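Side-chain contacts in maternal effect protein oskar (Drosophila melanogaster, PDB 5A4A), which induces the germ line in the fly and, through this OSK domain with its SGNH-hydrolase-like fold, probably binds RNA: residues 94-97 with 98-102; 104-107 with 108-112; 147-150 with 151-154. All blocks are in the same frame, centred on the assembly; numbering follows the deposited sequence.

How the interactions relate
Interactions 1 and 2 are successive sections of one helix, 96-112, their centres about 15 Å apart; interaction 3 comes later, where helix 132-148 ends and the chain turns into strand 154-155. Its centre is about 18 Å from that of interaction 1 and 13 Å from that of interaction 2, which it touches. There Arg104 NH2 makes a salt bridge of 3.1 Å with Glu148 OE1, and Ile107 CD1 packs 3.8 Å from Cys149 SG. The two helices are thus joined by charge and by apolar contact beside the sheet in which strand 116-120 pairs with 154-155, all within the OSK domain.

Interaction 1 (94-97 with 98-102); sequences KPLV and QIEHD. With SO4 (sulfate ion), chain G.
The flat amide of Gln98 lies against the ring of Pro95, with NE2 of Gln98 4.0 Å from CD of Pro95, while its OE1 meets the aliphatic chain of Lys94, which crosses Gln98 at about a right angle. One turn on, the imidazole of His101 has sulfate O4 at its edge, in the plane of the ring; the bond from His101 NE2 is straight but weak at 3.4 Å. The sulfate, probably from the crystallisation liquor, is also hydrogen-bonded to Arg67; it may mark a spot able to take an anion such as a phosphate of RNA. A third flat group, the carboxylate of Glu100, rests against Leu96, with OE2 of Glu100 3.6 Å from CG of Leu96. With chi1 of Leu96 at 179°, CG swings opposite the backbone N and its branch comes round to the glutamate. Were Glu100 replaced by an alanine, the leucine would be likely to lose this cover, leaving a gap beside CG.

Pro95 sits at the N-cap, where its ring restricts the backbone; it has no side-chain acceptor to offer the first turn, but its carbonyl O accepts the N-H of Ile99 at 3.0 Å. Leu96 O takes Glu100 N at 2.9 Å. Lys94 reaches Asp102 through water: NZ of Lys94 gives a 2.8 Å bond to a molecule that in turn donates to OD2 of Asp102 at 2.9 Å, linking charges that lie beyond salt-bridge distance.

This start of helix 96-112 is wedged between other helices: Leu96 and Ile99 pack on Phe141 of helix 132-148, whereas Ile99 and Asp102 also touch Ile63 of helix 63-71.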
loop_
_atom_site.group_PDB
_atom_site.type_symbol
_atom_site.label_atom_id
_atom_site.label_comp_id
_atom_site.label_asym_id
_atom_site.label_seq_id
_atom_site.Cartn_x
_atom_site.Cartn_y
_atom_site.Cartn_z
ATOM N N LYS A 94 -0.038 10.906 11.490
ATOM C CA LYS A 94 0.324 10.056 12.622
ATOM C C LYS A 94 1.796 10.275 12.960
ATOM O O LYS A 94 2.617 10.489 12.065
ATOM C CB LYS A 94 0.039 8.573 12.340
ATOM C CG LYS A 94 -1.452 8.221 12.275
ATOM C CD LYS A 94 -1.686 6.747 12.612
ATOM C CE LYS A 94 -3.077 6.282 12.194
ATOM N NZ LYS A 94 -3.316 4.851 12.558
ATOM N N PRO A 95 2.129 10.264 14.259
ATOM C CA PRO A 95 3.529 10.431 14.654
ATOM C C PRO A 95 4.377 9.311 14.065
ATOM O O PRO A 95 3.941 8.161 14.027
ATOM C CB PRO A 95 3.484 10.309 16.180
ATOM C CG PRO A 95 2.073 10.621 16.552
ATOM C CD PRO A 95 1.229 10.145 15.418
ATOM N N LEU A 96 5.574 9.649 13.601
ATOM C CA LEU A 96 6.484 8.653 13.032
ATOM C C LEU A 96 6.758 7.473 13.974
ATOM O O LEU A 96 6.769 6.321 13.538
ATOM C CB LEU A 96 7.798 9.310 12.595
ATOM C CG LEU A 96 8.851 8.373 12.003
ATOM C CD1 LEU A 96 8.397 7.820 10.658
ATOM C CD2 LEU A 96 10.194 9.090 11.871
ATOM N N VAL A 97 6.971 7.752 15.260
ATOM C CA VAL A 97 7.211 6.680 16.228
ATOM C C VAL A 97 6.057 5.680 16.254
ATOM O O VAL A 97 6.277 4.473 16.343
ATOM C CB VAL A 97 7.506 7.215 17.662
ATOM C CG1 VAL A 97 6.323 8.000 18.212
ATOM C CG2 VAL A 97 7.862 6.068 18.598
ATOM N N GLN A 98 4.832 6.190 16.142
ATOM C CA GLN A 98 3.643 5.361 16.154
ATOM C C GLN A 98 3.558 4.549 14.861
ATOM O O GLN A 98 3.199 3.373 14.873
ATOM C CB GLN A 98 2.427 6.270 16.291
ATOM C CG GLN A 98 1.189 5.628 16.831
ATOM C CD GLN A 98 0.061 6.639 16.927
ATOM O OE1 GLN A 98 -0.753 6.752 16.018
ATOM N NE2 GLN A 98 0.033 7.403 18.017
ATOM N N ILE A 99 3.891 5.192 13.746
ATOM C CA ILE A 99 3.914 4.532 12.445
ATOM C C ILE A 99 4.891 3.351 12.448
ATOM O O ILE A 99 4.573 2.257 11.974
ATOM C CB ILE A 99 4.289 5.542 11.332
ATOM C CG1 ILE A 99 3.177 6.586 11.180
ATOM C CG2 ILE A 99 4.544 4.843 10.011
ATOM C CD1 ILE A 99 3.483 7.689 10.170
ATOM N N GLU A 100 6.081 3.577 12.987
ATOM C CA GLU A 100 7.093 2.529 13.059
ATOM C C GLU A 100 6.661 1.419 14.017
ATOM O O GLU A 100 6.812 0.231 13.722
ATOM C CB GLU A 100 8.445 3.134 13.449
ATOM C CG GLU A 100 9.008 3.999 12.329
ATOM C CD GLU A 100 10.237 4.788 12.720
ATOM O OE1 GLU A 100 10.567 4.826 13.921
ATOM O OE2 GLU A 100 10.868 5.376 11.814
ATOM N N HIS A 101 6.114 1.814 15.161
ATOM C CA HIS A 101 5.561 0.853 16.119
ATOM C C HIS A 101 4.491 -0.042 15.478
ATOM O O HIS A 101 4.510 -1.268 15.632
ATOM C CB HIS A 101 4.979 1.601 17.318
ATOM C CG HIS A 101 4.197 0.734 18.252
ATOM N ND1 HIS A 101 4.796 -0.121 19.153
ATOM C CD2 HIS A 101 2.863 0.581 18.423
ATOM C CE1 HIS A 101 3.867 -0.756 19.841
ATOM N NE2 HIS A 101 2.684 -0.346 19.419
ATOM N N ASP A 102 3.552 0.574 14.766
ATOM C CA ASP A 102 2.479 -0.167 14.104
ATOM C C ASP A 102 3.019 -1.096 13.019
ATOM O O ASP A 102 2.579 -2.240 12.889
ATOM C CB ASP A 102 1.456 0.800 13.484
ATOM C CG ASP A 102 0.683 1.589 14.525
ATOM O OD1 ASP A 102 0.766 1.251 15.725
ATOM O OD2 ASP A 102 -0.022 2.551 14.139
HETATM S S SO4 G . -1.339 -1.828 19.558
HETATM O O1 SO4 G . -2.682 -1.452 20.000
HETATM O O2 SO4 G . -1.309 -3.272 19.328
HETATM O O3 SO4 G . -1.025 -1.106 18.324
HETATM O O4 SO4 G . -0.349 -1.478 20.573
HETATM O O HOH W 1 -1.658 2.763 11.732
HETATM O O HOH W 2 -1.642 4.583 15.466
#

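Interaction 2 (104-107 with 108-112); sequences RLLI and KEMHN
Leu106 and Met110 form an i, i+4 pair on the buried side of helix 96-112, one turn apart and lying side by side with their ends pointing the same way. The touching branch of Leu106 is CD1, which is 4.1 Å from CG of Met110 and equally near its SD. Met110 CG lies anti to its own carbonyl carbon (chi1 -67°), and this leads the chain back along the leucine before it bends at the thioether. Flexible and unbranched, methionine can follow the neighbouring surface here, whereas the forked leucine fills width.

Beneath the side chains the helix is regular. Met110 N bonds to Leu106 O at 2.9 Å with an N-H...O angle of 167°, Glu109 N to Leu105 O at 2.8 Å, and Lys108 N and His111 N repeat the pattern to Arg104 O and Ile107 O, both at 3.1 Å.

In the fold, this helix belongs to the beta-alpha-beta crossover that joins strand 80-84 to the parallel strand 116-120. Ile107 and Met110 accordingly both pack on Pro117 of that strand. Met110 also meets Leu70 of helix 63-71, and Arg67 of the same helix lies against Leu105 and Leu106.

Toward the outer side Leu105 CD2 approaches the aliphatic CD of Lys108 at 4.3 Å. A lysine is suited to this position, since its methylenes can run past a leucine while the amine, turned off by a bend at the last torsion (chi4 71°), leads away from the contact.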
loop_
_atom_site.group_PDB
_atom_site.type_symbol
_atom_site.label_atom_id
_atom_site.label_comp_id
_atom_site.label_asym_id
_atom_site.label_seq_id
_atom_site.Cartn_x
_atom_site.Cartn_y
_atom_site.Cartn_z
ATOM N N ARG A 104 6.022 -2.445 12.833
ATOM C CA ARG A 104 6.714 -3.564 13.470
ATOM C C ARG A 104 5.700 -4.629 13.899
ATOM O O ARG A 104 5.925 -5.826 13.723
ATOM C CB ARG A 104 7.549 -3.058 14.653
ATOM C CG ARG A 104 8.189 -4.125 15.501
ATOM C CD ARG A 104 8.986 -3.484 16.634
ATOM N NE ARG A 104 10.292 -2.999 16.192
ATOM C CZ ARG A 104 10.605 -1.723 15.978
ATOM N NH1 ARG A 104 9.704 -0.763 16.159
ATOM N NH2 ARG A 104 11.831 -1.407 15.582
ATOM N N LEU A 105 4.555 -4.186 14.411
ATOM C CA LEU A 105 3.494 -5.112 14.802
ATOM C C LEU A 105 2.793 -5.780 13.612
ATOM O O LEU A 105 2.362 -6.928 13.723
ATOM C CB LEU A 105 2.473 -4.420 15.711
ATOM C CG LEU A 105 3.013 -4.023 17.086
ATOM C CD1 LEU A 105 1.951 -3.263 17.867
ATOM C CD2 LEU A 105 3.497 -5.243 17.861
ATOM N N LEU A 106 2.665 -5.067 12.489
ATOM C CA LEU A 106 2.125 -5.674 11.266
ATOM C C LEU A 106 3.022 -6.825 10.802
ATOM O O LEU A 106 2.551 -7.923 10.490
ATOM C CB LEU A 106 1.969 -4.631 10.144
ATOM C CG LEU A 106 1.575 -5.173 8.758
ATOM C CD1 LEU A 106 0.204 -5.870 8.776
ATOM C CD2 LEU A 106 1.590 -4.071 7.682
ATOM N N ILE A 107 4.316 -6.565 10.755
ATOM C CA ILE A 107 5.282 -7.594 10.373
ATOM C C ILE A 107 5.216 -8.816 11.300
ATOM O O ILE A 107 5.229 -9.959 10.842
ATOM C CB ILE A 107 6.718 -7.031 10.338
ATOM C CG1 ILE A 107 6.848 -5.931 9.277
ATOM C CG2 ILE A 107 7.719 -8.143 10.055
ATOM C CD1 ILE A 107 6.554 -6.388 7.839
ATOM N N LYS A 108 5.124 -8.568 12.601
ATOM C CA LYS A 108 5.031 -9.649 13.578
ATOM C C LYS A 108 3.728 -10.425 13.439
ATOM O O LYS A 108 3.715 -11.649 13.543
ATOM C CB LYS A 108 5.179 -9.074 14.988
ATOM C CG LYS A 108 4.868 -10.015 16.136
ATOM C CD LYS A 108 4.963 -9.236 17.451
ATOM C CE LYS A 108 4.130 -9.855 18.561
ATOM N NZ LYS A 108 4.719 -11.131 19.039
ATOM N N GLU A 109 2.628 -9.711 13.203
ATOM C CA GLU A 109 1.336 -10.359 13.020
ATOM C C GLU A 109 1.307 -11.244 11.770
ATOM O O GLU A 109 0.789 -12.359 11.798
ATOM C CB GLU A 109 0.221 -9.312 12.948
ATOM C CG GLU A 109 -1.095 -9.861 12.467
ATOM C CD GLU A 109 -2.161 -8.787 12.362
ATOM O OE1 GLU A 109 -2.014 -7.719 12.976
ATOM O OE2 GLU A 109 -3.155 -8.995 11.658
ATOM N N MET A 110 1.865 -10.748 10.674
ATOM C CA MET A 110 1.955 -11.556 9.464
ATOM C C MET A 110 2.777 -12.824 9.722
ATOM O O MET A 110 2.418 -13.909 9.262
ATOM C CB MET A 110 2.525 -10.729 8.306
ATOM C CG MET A 110 1.576 -9.610 7.875
ATOM S SD MET A 110 2.109 -8.682 6.436
ATOM C CE MET A 110 1.969 -9.943 5.159
ATOM N N HIS A 111 3.856 -12.688 10.484
ATOM C CA HIS A 111 4.676 -13.849 10.828
ATOM C C HIS A 111 3.842 -14.857 11.625
ATOM O O HIS A 111 3.850 -16.062 11.350
ATOM C CB HIS A 111 5.908 -13.419 11.623
ATOM C CG HIS A 111 6.926 -14.505 11.790
ATOM N ND1 HIS A 111 7.839 -14.522 12.816
ATOM C CD2 HIS A 111 7.165 -15.621 11.051
ATOM C CE1 HIS A 111 8.605 -15.598 12.709
ATOM N NE2 HIS A 111 8.213 -16.276 11.645
ATOM N N ASN A 112 3.106 -14.355 12.609
ATOM C CA ASN A 112 2.226 -15.212 13.392
ATOM C C ASN A 112 1.105 -15.871 12.570
ATOM O O ASN A 112 0.642 -16.968 12.905
ATOM C CB ASN A 112 1.667 -14.443 14.594
ATOM C CG ASN A 112 2.728 -14.161 15.643
ATOM O OD1 ASN A 112 3.734 -14.869 15.728
ATOM N ND2 ASN A 112 2.509 -13.130 16.453
#

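Interaction 3 (147-150 with 151-154); sequences SECC and HLKV
Cys149 O accepts the N-H of Leu152 at 3.0 Å, with an N-H...O angle of 156°, and so closes a type I beta turn running from Cys149 to Leu152. The donor stands well above the plane of the carbonyl. At the middle of the turn His151 N is bound instead by water, at 2.9 Å, and the same water donates to Glu148 O at 3.1 Å, so a solvent molecule ties the last turn of helix 132-148 to the turn that follows it.

Cys150 and His151 occupy the two central positions, where their side chains meet. The sulfur of Cys150 lies over one face of the imidazole, 3.8 Å from the ring centroid and shifted toward the rim, where His151 NE2 is 3.5 Å from SG. This is a sulfur-aromatic contact. It depends on the first torsion of the cysteine (chi1 53°), which sets SG between its own backbone N and carbonyl carbon and thus up against the next residue's ring.

On the buried side, Cys149 CB packs at 3.7 Å on Val154 CG2, just beyond the turn. Cys149 CB also lies 4.1 Å from Leu152 CB. A small cysteine suits this buried place, since it also has to share it with Phe103 and Ile107 of helix 96-112 and Leu119 of strand 116-120. Lys153 bonds through its backbone to Leu119, leading the chain into the sheet.

SG of Cys149 and SG of Cys150 are 7.9 Å apart, so the adjacent cysteines form no disulfide with each other: one sulfur serves as an apolar filler, the other as a soft, polarisable partner for an aromatic face.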
loop_
_atom_site.group_PDB
_atom_site.type_symbol
_atom_site.label_atom_id
_atom_site.label_comp_id
_atom_site.label_asym_id
_atom_site.label_seq_id
_atom_site.Cartn_x
_atom_site.Cartn_y
_atom_site.Cartn_z
ATOM N N SER A 147 15.406 -1.331 7.202
ATOM C CA SER A 147 16.149 -1.870 8.340
ATOM C C SER A 147 15.337 -2.903 9.135
ATOM O O SER A 147 15.861 -3.936 9.543
ATOM C CB SER A 147 16.637 -0.738 9.252
ATOM O OG SER A 147 15.546 -0.051 9.835
ATOM N N GLU A 148 14.056 -2.631 9.334
ATOM C CA GLU A 148 13.175 -3.542 10.059
ATOM C C GLU A 148 12.946 -4.841 9.286
ATOM O O GLU A 148 12.853 -5.921 9.870
ATOM C CB GLU A 148 11.827 -2.865 10.326
ATOM C CG GLU A 148 10.827 -3.741 11.054
ATOM C CD GLU A 148 11.183 -3.952 12.521
ATOM O OE1 GLU A 148 12.069 -3.239 13.043
ATOM O OE2 GLU A 148 10.562 -4.830 13.153
ATOM N N CYS A 149 12.860 -4.731 7.969
ATOM C CA CYS A 149 12.565 -5.888 7.128
ATOM C C CYS A 149 13.830 -6.398 6.459
ATOM O O CYS A 149 13.803 -6.827 5.306
ATOM C CB CYS A 149 11.528 -5.529 6.067
ATOM S SG CYS A 149 9.932 -5.032 6.768
ATOM N N CYS A 150 14.935 -6.369 7.200
ATOM C CA CYS A 150 16.230 -6.792 6.672
ATOM C C CYS A 150 16.274 -8.257 6.224
ATOM O O CYS A 150 17.117 -8.618 5.417
ATOM C CB CYS A 150 17.352 -6.515 7.680
ATOM S SG CYS A 150 17.077 -7.181 9.321
ATOM N N HIS A 151 15.375 -9.097 6.731
ATOM C CA HIS A 151 15.358 -10.500 6.310
ATOM C C HIS A 151 14.314 -10.781 5.243
ATOM O O HIS A 151 14.163 -11.927 4.797
ATOM C CB HIS A 151 15.105 -11.406 7.511
ATOM C CG HIS A 151 15.980 -11.098 8.681
ATOM N ND1 HIS A 151 17.303 -11.487 8.745
ATOM C CD2 HIS A 151 15.721 -10.437 9.832
ATOM C CE1 HIS A 151 17.819 -11.079 9.894
ATOM N NE2 HIS A 151 16.880 -10.440 10.568
ATOM N N LEU A 152 13.581 -9.739 4.856
ATOM C CA LEU A 152 12.504 -9.879 3.891
ATOM C C LEU A 152 12.846 -9.143 2.609
ATOM O O LEU A 152 13.728 -8.277 2.591
ATOM C CB LEU A 152 11.192 -9.339 4.484
ATOM C CG LEU A 152 10.723 -10.069 5.758
ATOM C CD1 LEU A 152 9.584 -9.307 6.450
ATOM C CD2 LEU A 152 10.291 -11.485 5.415
ATOM N N LYS A 153 12.139 -9.469 1.537
ATOM C CA LYS A 153 12.329 -8.747 0.290
ATOM C C LYS A 153 11.775 -7.322 0.410
ATOM O O LYS A 153 10.604 -7.122 0.762
ATOM C CB LYS A 153 11.667 -9.499 -0.860
ATOM C CG LYS A 153 11.863 -8.850 -2.218
ATOM C CD LYS A 153 13.315 -8.952 -2.685
ATOM C CE LYS A 153 13.424 -8.437 -4.122
ATOM N NZ LYS A 153 14.801 -8.630 -4.670
ATOM N N VAL A 154 12.626 -6.340 0.122
ATOM C CA VAL A 154 12.230 -4.938 0.157
ATOM C C VAL A 154 12.487 -4.292 -1.197
ATOM O O VAL A 154 13.610 -4.279 -1.688
ATOM C CB VAL A 154 12.988 -4.161 1.249
ATOM C CG1 VAL A 154 12.638 -2.675 1.165
ATOM C CG2 VAL A 154 12.656 -4.735 2.629
HETATM O O HOH W 3 13.113 -8.766 8.560
#